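Local coordinates for periplasmic binding protein (Veillonella parvula, PDB 4MO9) that probably captures a solute such as an iron chelate outside the cell membrane and delivers it to an ABC importer, at residues 202-207 against 261-266; 274-279 against 310-315; 284-289 against 364-369. All blocks are in the same frame, centred on the assembly; numbering follows the deposited sequence.

Contact 1 of 3, residues 202-207 against 261-266; sequences VYLEVG and MIMGSY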
loop_
_atom_site.group_PDB
_atom_site.type_symbol
_atom_site.label_atom_id
_atom_site.label_comp_id
_atom_site.label_asym_id
_atom_site.label_seq_id
_atom_site.Cartn_x
_atom_site.Cartn_y
_atom_site.Cartn_z
ATOM N N VAL A 202 -14.949 -5.531 14.008
ATOM C CA VAL A 202 -14.511 -4.276 13.412
ATOM C C VAL A 202 -15.299 -3.920 12.149
ATOM O O VAL A 202 -15.557 -4.783 11.301
ATOM C CB VAL A 202 -12.980 -4.300 13.128
ATOM C CG1 VAL A 202 -12.607 -5.462 12.218
ATOM C CG2 VAL A 202 -12.519 -2.990 12.523
ATOM N N TYR A 203 -15.701 -2.652 12.038
ATOM C CA TYR A 203 -16.262 -2.147 10.794
ATOM C C TYR A 203 -15.190 -1.331 10.068
ATOM O O TYR A 203 -14.601 -0.414 10.654
ATOM C CB TYR A 203 -17.527 -1.306 11.032
ATOM C CG TYR A 203 -17.949 -0.540 9.799
ATOM C CD1 TYR A 203 -18.187 -1.203 8.600
ATOM C CD2 TYR A 203 -18.080 0.842 9.821
ATOM C CE1 TYR A 203 -18.547 -0.514 7.453
ATOM C CE2 TYR A 203 -18.440 1.543 8.679
ATOM C CZ TYR A 203 -18.675 0.857 7.499
ATOM O OH TYR A 203 -19.039 1.538 6.357
ATOM N N LEU A 204 -14.933 -1.675 8.806
ATOM C CA LEU A 204 -13.865 -1.053 8.024
ATOM C C LEU A 204 -14.470 -0.258 6.878
ATOM O O LEU A 204 -15.358 -0.751 6.182
ATOM C CB LEU A 204 -12.943 -2.125 7.437
ATOM C CG LEU A 204 -12.256 -3.122 8.369
ATOM C CD1 LEU A 204 -11.616 -4.255 7.554
ATOM C CD2 LEU A 204 -11.194 -2.428 9.196
ATOM N N GLU A 205 -14.007 0.971 6.670
ATOM C CA GLU A 205 -14.549 1.761 5.566
ATOM C C GLU A 205 -13.481 2.676 4.987
ATOM O O GLU A 205 -12.728 3.306 5.743
ATOM C CB GLU A 205 -15.768 2.592 6.004
ATOM C CG GLU A 205 -16.441 3.336 4.833
ATOM C CD GLU A 205 -17.494 4.355 5.270
ATOM O OE1 GLU A 205 -18.276 4.069 6.212
ATOM O OE2 GLU A 205 -17.564 5.449 4.653
ATOM N N VAL A 206 -13.404 2.727 3.654
ATOM C CA VAL A 206 -12.585 3.731 2.977
ATOM C C VAL A 206 -13.345 5.052 3.069
ATOM O O VAL A 206 -14.469 5.171 2.548
ATOM C CB VAL A 206 -12.337 3.378 1.499
ATOM C CG1 VAL A 206 -11.268 4.299 0.907
ATOM C CG2 VAL A 206 -11.878 1.929 1.383
ATOM N N GLY A 207 -12.759 6.043 3.741
ATOM C CA GLY A 207 -13.474 7.289 3.975
ATOM C C GLY A 207 -13.366 8.304 2.852
ATOM O O GLY A 207 -13.230 9.504 3.110
HETATM N N MSE A 261 -12.823 1.602 11.895
HETATM C CA MSE A 261 -11.638 2.213 11.309
HETATM C C MSE A 261 -11.998 2.793 9.948
HETATM O O MSE A 261 -12.488 2.064 9.070
HETATM C CB MSE A 261 -10.502 1.193 11.186
HETATM C CG MSE A 261 -9.150 1.842 10.918
HETATM SE SE MSE A 261 -7.706 0.537 10.737
HETATM C CE MSE A 261 -8.067 -0.413 12.413
ATOM N N ILE A 262 -11.796 4.105 9.796
ATOM C CA ILE A 262 -12.093 4.808 8.546
ATOM C C ILE A 262 -10.791 5.133 7.819
ATOM O O ILE A 262 -9.960 5.864 8.358
ATOM C CB ILE A 262 -12.825 6.144 8.808
ATOM C CG1 ILE A 262 -14.048 5.938 9.710
ATOM C CG2 ILE A 262 -13.208 6.810 7.484
ATOM C CD1 ILE A 262 -15.150 5.102 9.080
HETATM N N MSE A 263 -10.606 4.621 6.604
HETATM C CA MSE A 263 -9.328 4.823 5.910
HETATM C C MSE A 263 -9.224 6.237 5.311
HETATM O O MSE A 263 -10.190 6.757 4.731
HETATM C CB MSE A 263 -9.101 3.741 4.846
HETATM C CG MSE A 263 -9.321 2.312 5.366
HETATM SE SE MSE A 263 -8.373 1.891 7.026
HETATM C CE MSE A 263 -9.401 0.292 7.445
ATOM N N GLY A 264 -8.064 6.867 5.490
ATOM C CA GLY A 264 -7.837 8.199 4.963
ATOM C C GLY A 264 -6.780 8.228 3.874
ATOM O O GLY A 264 -5.982 7.292 3.737
ATOM N N SER A 265 -6.789 9.296 3.078
ATOM C CA SER A 265 -5.811 9.448 2.006
ATOM C C SER A 265 -5.882 10.865 1.476
ATOM O O SER A 265 -6.490 11.739 2.101
ATOM C CB SER A 265 -6.091 8.465 0.870
ATOM O OG SER A 265 -4.955 8.360 0.010
ATOM N N TYR A 266 -5.268 11.089 0.320
ATOM C CA TYR A 266 -5.308 12.401 -0.312
ATOM C C TYR A 266 -6.393 12.412 -1.389
ATOM O O TYR A 266 -6.184 11.897 -2.495
ATOM C CB TYR A 266 -3.933 12.748 -0.909
ATOM C CG TYR A 266 -3.866 14.133 -1.514
ATOM C CD1 TYR A 266 -3.944 15.262 -0.709
ATOM C CD2 TYR A 266 -3.729 14.312 -2.887
ATOM C CE1 TYR A 266 -3.888 16.542 -1.252
ATOM C CE2 TYR A 266 -3.673 15.592 -3.444
ATOM C CZ TYR A 266 -3.750 16.698 -2.616
ATOM O OH TYR A 266 -3.696 17.969 -3.145
#
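The carbonyl oxygen of E205 takes the shortest backbone bond between the two strands: M263 N donates to E205 O at 2.6 Å, and the CA-H of I262 comes in beside it with I262 CA 3.2 Å from the same E205 O. At M261 O the pattern repeats, with E205 N as donor and the CA-H of L204 as a longer, weaker contact. M261 N gives its hydrogen to Y203 O at 3.0 Å, and at the far end G207 N reaches M263 O at 2.8 Å, lying in the carbonyl plane on a lone pair. The two backbones are therefore zipped edge to edge, their strand directions only 16° apart.

Side chains alternate. L204, V206 and the selenomethionines M261 and M263 stand on one face. There L204 and M261 run side by side, and the M263 chain, bent at chi2 (-50°), folds over so that its methyl CE meets L204 CD2 at 3.7 Å; helix 224-230 packs on this face through A228 and W224. E205 and I262 occupy the other face. I262 CD1 sits 4.0 Å from E205 CB, while its CG2 branch lies 3.6 Å from G207 CA, so a CB on that glycine would collide with the branch. The carboxylate of E205 has its own company: Y203 OH donates to E205 OE1 at 2.6 Å, coming to the anti side from 33° out of the plane, R296 forms a salt bridge with the same oxygen, and G215 N holds OE2. This buried acid is thus probably stabilised as a carboxylate.

Parallel pairing of strands 201-206 and 259-263 at the heart of a mixed sheet is characteristic of the α/β lobe of a periplasmic binding protein.

Contact 2 of 3, residues 274-279 against 310-315; sequences MRLGFE and VYSAHH
L276 and H314 meet where the loop that follows strand 259-263 folds back on the end of strand 310-313, in the α/β lobe of this periplasmic binding protein. The imidazole of H314 turns its edge to the loop backbone: H314 CD2 lies 3.4 Å from G277 N, which sits near the ring plane, and L276 C is at the same edge. L276 CB touches that carbon too, at 3.6 Å from H314 CD2. The anti placement of H314 CG to its own backbone nitrogen (chi1 -166°) sends the CD2 edge to G277 N. The other side of the imidazole is held by G316, whose N pairs with H314 ND1, and the ring also meets W364 with the planes about 35° apart. Replacing H314 with an alanine would probably leave G316 N without its side-chain partner and take away the ring edge that L276 CB and G277 N pack against.

The leucine works in the other direction along the strand. Its CD1 methyl is pressed on the backbone where A313 runs into H314, 3.4 Å from A313 C, and reaches S312 as well. S312 OG is hydrogen-bonded to I262 O on the neighbouring strand, and the leucine methyl and the methyl of selenomethionine M274 pack against it. G277 has a positive phi and backbone angles at which a side chain would jam against the preceding carbonyl, and a CB would also crowd H314 NE2. Within the loop R275 NH1 donates to E279 O at 2.7 Å, near the guanidinium plane, linking two residues of the loop. Over the serine hydroxyl the two methyls close in together, L276 CD1 at 3.3 Å and M274 CE at 3.5 Å from S312 OG.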
loop_
_atom_site.group_PDB
_atom_site.type_symbol
_atom_site.label_atom_id
_atom_site.label_comp_id
_atom_site.label_asym_id
_atom_site.label_seq_id
_atom_site.Cartn_x
_atom_site.Cartn_y
_atom_site.Cartn_z
HETATM N N MSE A 274 -11.862 11.670 4.683
HETATM C CA MSE A 274 -10.830 11.520 5.701
HETATM C C MSE A 274 -9.467 11.787 5.078
HETATM O O MSE A 274 -9.099 11.145 4.089
HETATM C CB MSE A 274 -10.848 10.108 6.271
HETATM C CG MSE A 274 -9.800 9.884 7.341
HETATM SE SE MSE A 274 -10.077 11.125 8.821
HETATM C CE MSE A 274 -8.299 10.845 9.608
ATOM N N ARG A 275 -8.723 12.723 5.667
ATOM C CA ARG A 275 -7.433 13.156 5.132
ATOM C C ARG A 275 -6.246 12.615 5.937
ATOM O O ARG A 275 -6.129 12.864 7.146
ATOM C CB ARG A 275 -7.364 14.690 5.071
ATOM C CG ARG A 275 -6.019 15.251 4.610
ATOM C CD ARG A 275 -5.718 14.926 3.132
ATOM N NE ARG A 275 -6.576 15.695 2.229
ATOM C CZ ARG A 275 -6.279 16.913 1.783
ATOM N NH1 ARG A 275 -5.143 17.498 2.154
ATOM N NH2 ARG A 275 -7.121 17.559 0.977
ATOM N N LEU A 276 -5.379 11.880 5.248
ATOM C CA LEU A 276 -4.102 11.420 5.791
ATOM C C LEU A 276 -3.039 11.603 4.714
ATOM O O LEU A 276 -3.383 11.890 3.559
ATOM C CB LEU A 276 -4.185 9.948 6.204
ATOM C CG LEU A 276 -5.073 9.657 7.427
ATOM C CD1 LEU A 276 -5.074 8.148 7.722
ATOM C CD2 LEU A 276 -4.580 10.437 8.620
ATOM N N GLY A 277 -1.765 11.450 5.084
ATOM C CA GLY A 277 -0.666 11.563 4.130
ATOM C C GLY A 277 0.189 12.802 4.358
ATOM O O GLY A 277 0.218 13.354 5.466
ATOM N N PHE A 278 0.876 13.255 3.309
ATOM C CA PHE A 278 1.797 14.391 3.427
ATOM C C PHE A 278 1.100 15.730 3.590
ATOM O O PHE A 278 1.697 16.680 4.111
ATOM C CB PHE A 278 2.741 14.442 2.221
ATOM C CG PHE A 278 3.728 13.312 2.193
ATOM C CD1 PHE A 278 4.853 13.336 3.017
ATOM C CD2 PHE A 278 3.529 12.219 1.359
ATOM C CE1 PHE A 278 5.768 12.289 3.000
ATOM C CE2 PHE A 278 4.438 11.167 1.334
ATOM C CZ PHE A 278 5.561 11.203 2.157
ATOM N N GLU A 279 -0.148 15.814 3.134
ATOM C CA GLU A 279 -0.924 17.045 3.264
ATOM C C GLU A 279 -2.010 16.839 4.293
ATOM O O GLU A 279 -3.196 16.805 3.961
ATOM C CB GLU A 279 -1.568 17.426 1.939
ATOM C CG GLU A 279 -0.602 17.433 0.801
ATOM C CD GLU A 279 -0.587 18.740 0.056
ATOM O OE1 GLU A 279 -1.484 19.583 0.298
ATOM O OE2 GLU A 279 0.331 18.923 -0.771
ATOM N N VAL A 310 -12.574 4.490 17.642
ATOM C CA VAL A 310 -12.604 4.937 16.251
ATOM C C VAL A 310 -11.192 5.325 15.816
ATOM O O VAL A 310 -10.554 6.194 16.439
ATOM C CB VAL A 310 -13.551 6.138 16.057
ATOM C CG1 VAL A 310 -13.541 6.592 14.602
ATOM C CG2 VAL A 310 -14.955 5.767 16.482
ATOM N N TYR A 311 -10.724 4.683 14.744
ATOM C CA TYR A 311 -9.347 4.799 14.276
ATOM C C TYR A 311 -9.310 5.128 12.792
ATOM O O TYR A 311 -10.341 5.112 12.121
ATOM C CB TYR A 311 -8.612 3.470 14.489
ATOM C CG TYR A 311 -8.548 3.048 15.930
ATOM C CD1 TYR A 311 -9.615 2.388 16.532
ATOM C CD2 TYR A 311 -7.433 3.324 16.697
ATOM C CE1 TYR A 311 -9.569 2.016 17.870
ATOM C CE2 TYR A 311 -7.375 2.953 18.036
ATOM C CZ TYR A 311 -8.447 2.303 18.613
ATOM O OH TYR A 311 -8.387 1.925 19.930
ATOM N N SER A 312 -8.113 5.407 12.279
ATOM C CA SER A 312 -7.930 5.665 10.855
ATOM C C SER A 312 -6.498 5.327 10.463
ATOM O O SER A 312 -5.565 5.655 11.197
ATOM C CB SER A 312 -8.230 7.144 10.547
ATOM O OG SER A 312 -8.006 7.419 9.165
ATOM N N ALA A 313 -6.329 4.640 9.333
ATOM C CA ALA A 313 -5.012 4.352 8.784
ATOM C C ALA A 313 -5.022 4.772 7.321
ATOM O O ALA A 313 -6.086 4.827 6.704
ATOM C CB ALA A 313 -4.689 2.871 8.911
ATOM N N HIS A 314 -3.850 5.074 6.769
ATOM C CA HIS A 314 -3.743 5.574 5.399
ATOM C C HIS A 314 -3.992 4.457 4.374
ATOM O O HIS A 314 -3.310 3.423 4.392
ATOM C CB HIS A 314 -2.351 6.197 5.174
ATOM C CG HIS A 314 -2.247 7.019 3.923
ATOM N ND1 HIS A 314 -2.311 6.465 2.664
ATOM C CD2 HIS A 314 -2.093 8.353 3.740
ATOM C CE1 HIS A 314 -2.202 7.420 1.756
ATOM N NE2 HIS A 314 -2.065 8.576 2.382
ATOM N N HIS A 315 -4.944 4.695 3.470
ATOM C CA HIS A 315 -5.399 3.733 2.456
ATOM C C HIS A 315 -4.296 3.270 1.505
ATOM O O HIS A 315 -4.395 2.193 0.900
ATOM C CB HIS A 315 -6.550 4.369 1.661
ATOM C CG HIS A 315 -7.357 3.404 0.843
ATOM N ND1 HIS A 315 -7.717 2.154 1.297
ATOM C CD2 HIS A 315 -7.914 3.533 -0.385
ATOM C CE1 HIS A 315 -8.442 1.542 0.373
ATOM N NE2 HIS A 315 -8.579 2.360 -0.656
#

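Contact 3 of 3, residues 284-289 against 364-369; sequences SSQALL and WFMHMN
Q286 holds the last residues of the chain with both ends of its side-chain amide. Its NE2 donates to H367 O at 2.9 Å, and its OE1 accepts from N369 N at 3.0 Å, nearly straight at the hydrogen. H367 and N369 are two residues apart, and the amide spans H367 O at the end of strand 365-367 and N369 N just beyond it, on the side away from the backbone bonds of M366 and M368 to S312 and V310. Neither bond is perfectly placed at its acceptor: NE2 comes from above the H367 carbonyl plane, 36° out of it, and N369 N is tilted from the plane of the Q286 amide. The glutamine chain bends at chi2 (-72°), which brings the amide round to the strand; NE2 has a further partner just beyond the segments.

The N369 side chain lies flat on that amide, the two planes only 6° apart, with N369 ND2 3.4 Å from Q286 CD. This is a stack, not a bond: ND2 and OE1 are close, but the angle is poor. S285 OG turns elsewhere, to R275 O, and makes just a weak bond to T281 O.

Apolar contacts fill in beneath. L289 CD2 touches selenomethionine M366 CG at 3.5 Å, the two side chains sliding past each other in opposite directions, and also meets the CB of selenomethionine M368 at 3.7 Å. M366 SE lies 3.6 Å from S285 CB. H367 ND1 and the terminal N369 O find V310 O and K308 NZ respectively.

The chemistry implies that a neutral amide, backed by an apolar layer, pins the C-terminal tail to helix 282-295; no charged pair links residues 284-289 with 364-369.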
loop_
_atom_site.group_PDB
_atom_site.type_symbol
_atom_site.label_atom_id
_atom_site.label_comp_id
_atom_site.label_asym_id
_atom_site.label_seq_id
_atom_site.Cartn_x
_atom_site.Cartn_y
_atom_site.Cartn_z
ATOM N N SER A 284 -6.772 18.795 11.735
ATOM C CA SER A 284 -7.661 18.546 10.603
ATOM C C SER A 284 -8.107 17.086 10.555
ATOM O O SER A 284 -9.296 16.797 10.433
ATOM C CB SER A 284 -6.969 18.938 9.292
ATOM O OG SER A 284 -7.676 18.452 8.171
ATOM N N SER A 285 -7.152 16.167 10.658
ATOM C CA SER A 285 -7.481 14.749 10.647
ATOM C C SER A 285 -8.425 14.361 11.790
ATOM O O SER A 285 -9.305 13.521 11.606
ATOM C CB SER A 285 -6.212 13.900 10.664
ATOM O OG SER A 285 -5.509 14.036 9.434
ATOM N N GLN A 286 -8.251 14.971 12.959
ATOM C CA GLN A 286 -9.158 14.736 14.082
ATOM C C GLN A 286 -10.577 15.208 13.768
ATOM O O GLN A 286 -11.562 14.513 14.045
ATOM C CB GLN A 286 -8.658 15.450 15.346
ATOM C CG GLN A 286 -7.514 14.730 16.063
ATOM C CD GLN A 286 -7.959 13.454 16.772
ATOM O OE1 GLN A 286 -9.148 13.246 17.024
ATOM N NE2 GLN A 286 -6.997 12.599 17.105
ATOM N N ALA A 287 -10.685 16.405 13.203
ATOM C CA ALA A 287 -11.991 16.967 12.898
ATOM C C ALA A 287 -12.696 16.177 11.794
ATOM O O ALA A 287 -13.902 15.947 11.875
ATOM C CB ALA A 287 -11.868 18.436 12.527
ATOM N N LEU A 288 -11.950 15.773 10.765
ATOM C CA LEU A 288 -12.522 14.987 9.677
ATOM C C LEU A 288 -13.030 13.623 10.170
ATOM O O LEU A 288 -14.115 13.182 9.774
ATOM C CB LEU A 288 -11.514 14.821 8.531
ATOM C CG LEU A 288 -11.194 16.108 7.754
ATOM C CD1 LEU A 288 -9.901 15.928 6.973
ATOM C CD2 LEU A 288 -12.319 16.495 6.809
ATOM N N LEU A 289 -12.255 12.970 11.036
ATOM C CA LEU A 289 -12.661 11.687 11.613
ATOM C C LEU A 289 -13.887 11.865 12.505
ATOM O O LEU A 289 -14.878 11.135 12.373
ATOM C CB LEU A 289 -11.509 11.069 12.410
ATOM C CG LEU A 289 -11.692 9.609 12.829
ATOM C CD1 LEU A 289 -12.150 8.784 11.636
ATOM C CD2 LEU A 289 -10.382 9.006 13.362
ATOM N N TRP A 364 -0.319 9.481 9.257
ATOM C CA TRP A 364 -0.576 8.206 8.584
ATOM C C TRP A 364 -1.478 7.289 9.393
ATOM O O TRP A 364 -2.031 6.322 8.864
ATOM C CB TRP A 364 0.765 7.516 8.266
ATOM C CG TRP A 364 1.624 8.406 7.445
ATOM C CD1 TRP A 364 2.500 9.359 7.899
ATOM C CD2 TRP A 364 1.650 8.480 6.014
ATOM N NE1 TRP A 364 3.087 10.007 6.825
ATOM C CE2 TRP A 364 2.577 9.487 5.660
ATOM C CE3 TRP A 364 0.986 7.789 4.995
ATOM C CZ2 TRP A 364 2.857 9.813 4.326
ATOM C CZ3 TRP A 364 1.261 8.115 3.677
ATOM C CH2 TRP A 364 2.186 9.118 3.352
ATOM N N PHE A 365 -1.625 7.611 10.675
ATOM C CA PHE A 365 -2.447 6.827 11.588
ATOM C C PHE A 365 -3.131 7.788 12.538
ATOM O O PHE A 365 -2.633 8.898 12.776
ATOM C CB PHE A 365 -1.587 5.847 12.385
ATOM C CG PHE A 365 -0.843 4.853 11.527
ATOM C CD1 PHE A 365 -1.525 3.826 10.877
ATOM C CD2 PHE A 365 0.537 4.940 11.379
ATOM C CE1 PHE A 365 -0.842 2.905 10.085
ATOM C CE2 PHE A 365 1.229 4.014 10.595
ATOM C CZ PHE A 365 0.536 2.998 9.952
HETATM N N MSE A 366 -4.263 7.376 13.096
HETATM C CA MSE A 366 -5.034 8.313 13.896
HETATM C C MSE A 366 -6.018 7.617 14.805
HETATM O O MSE A 366 -6.694 6.670 14.399
HETATM C CB MSE A 366 -5.775 9.294 12.989
HETATM C CG MSE A 366 -6.976 9.925 13.638
HETATM SE SE MSE A 366 -6.820 11.835 13.576
HETATM C CE MSE A 366 -5.179 11.976 14.634
ATOM N N HIS A 367 -6.089 8.104 16.040
ATOM C CA HIS A 367 -7.053 7.630 17.008
ATOM C C HIS A 367 -7.896 8.837 17.379
ATOM O O HIS A 367 -7.365 9.854 17.827
ATOM C CB HIS A 367 -6.324 7.088 18.233
ATOM C CG HIS A 367 -7.233 6.505 19.265
ATOM N ND1 HIS A 367 -8.463 5.971 18.950
ATOM C CD2 HIS A 367 -7.100 6.387 20.606
ATOM C CE1 HIS A 367 -9.044 5.536 20.055
ATOM N NE2 HIS A 367 -8.241 5.775 21.072
HETATM N N MSE A 368 -9.205 8.745 17.167
HETATM C CA MSE A 368 -10.069 9.885 17.418
HETATM C C MSE A 368 -10.115 10.193 18.908
HETATM O O MSE A 368 -10.242 9.286 19.736
HETATM C CB MSE A 368 -11.478 9.615 16.895
HETATM C CG MSE A 368 -12.450 10.769 17.109
HETATM SE SE MSE A 368 -14.248 10.157 16.753
HETATM C CE MSE A 368 -14.531 9.186 18.438
ATOM N N ASN A 369 -10.001 11.473 19.243
ATOM C CA ASN A 369 -10.089 11.909 20.626
ATOM C C ASN A 369 -11.509 11.774 21.146
ATOM O O ASN A 369 -12.454 12.147 20.456
ATOM C CB ASN A 369 -9.642 13.361 20.750
ATOM C CG ASN A 369 -8.185 13.546 20.419
ATOM O OD1 ASN A 369 -7.367 12.652 20.643
ATOM N ND2 ASN A 369 -7.848 14.711 19.880
#

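Following the chain, contact 1 comes first: strand 201-206 pairs with strand 259-263 and closes a loop of 53 residues that includes helices 224-230 and 249-255. Contact 2 opens only afterwards, running from the loop after strand 259-263 to strand 310-313, so the two are in series. Contact 3 starts in helix 282-295, inside the loop that contact 2 closes, and ends at the C terminus beyond it; contacts 2 and 3 therefore cross. All three reach the same mixed sheet. Probable hydrogen bonds join contacts 1 and 2 (G264 O with H315 N) and contacts 2 and 3 (S312 N with M366 O), tying strands, loop and helix into one lobe.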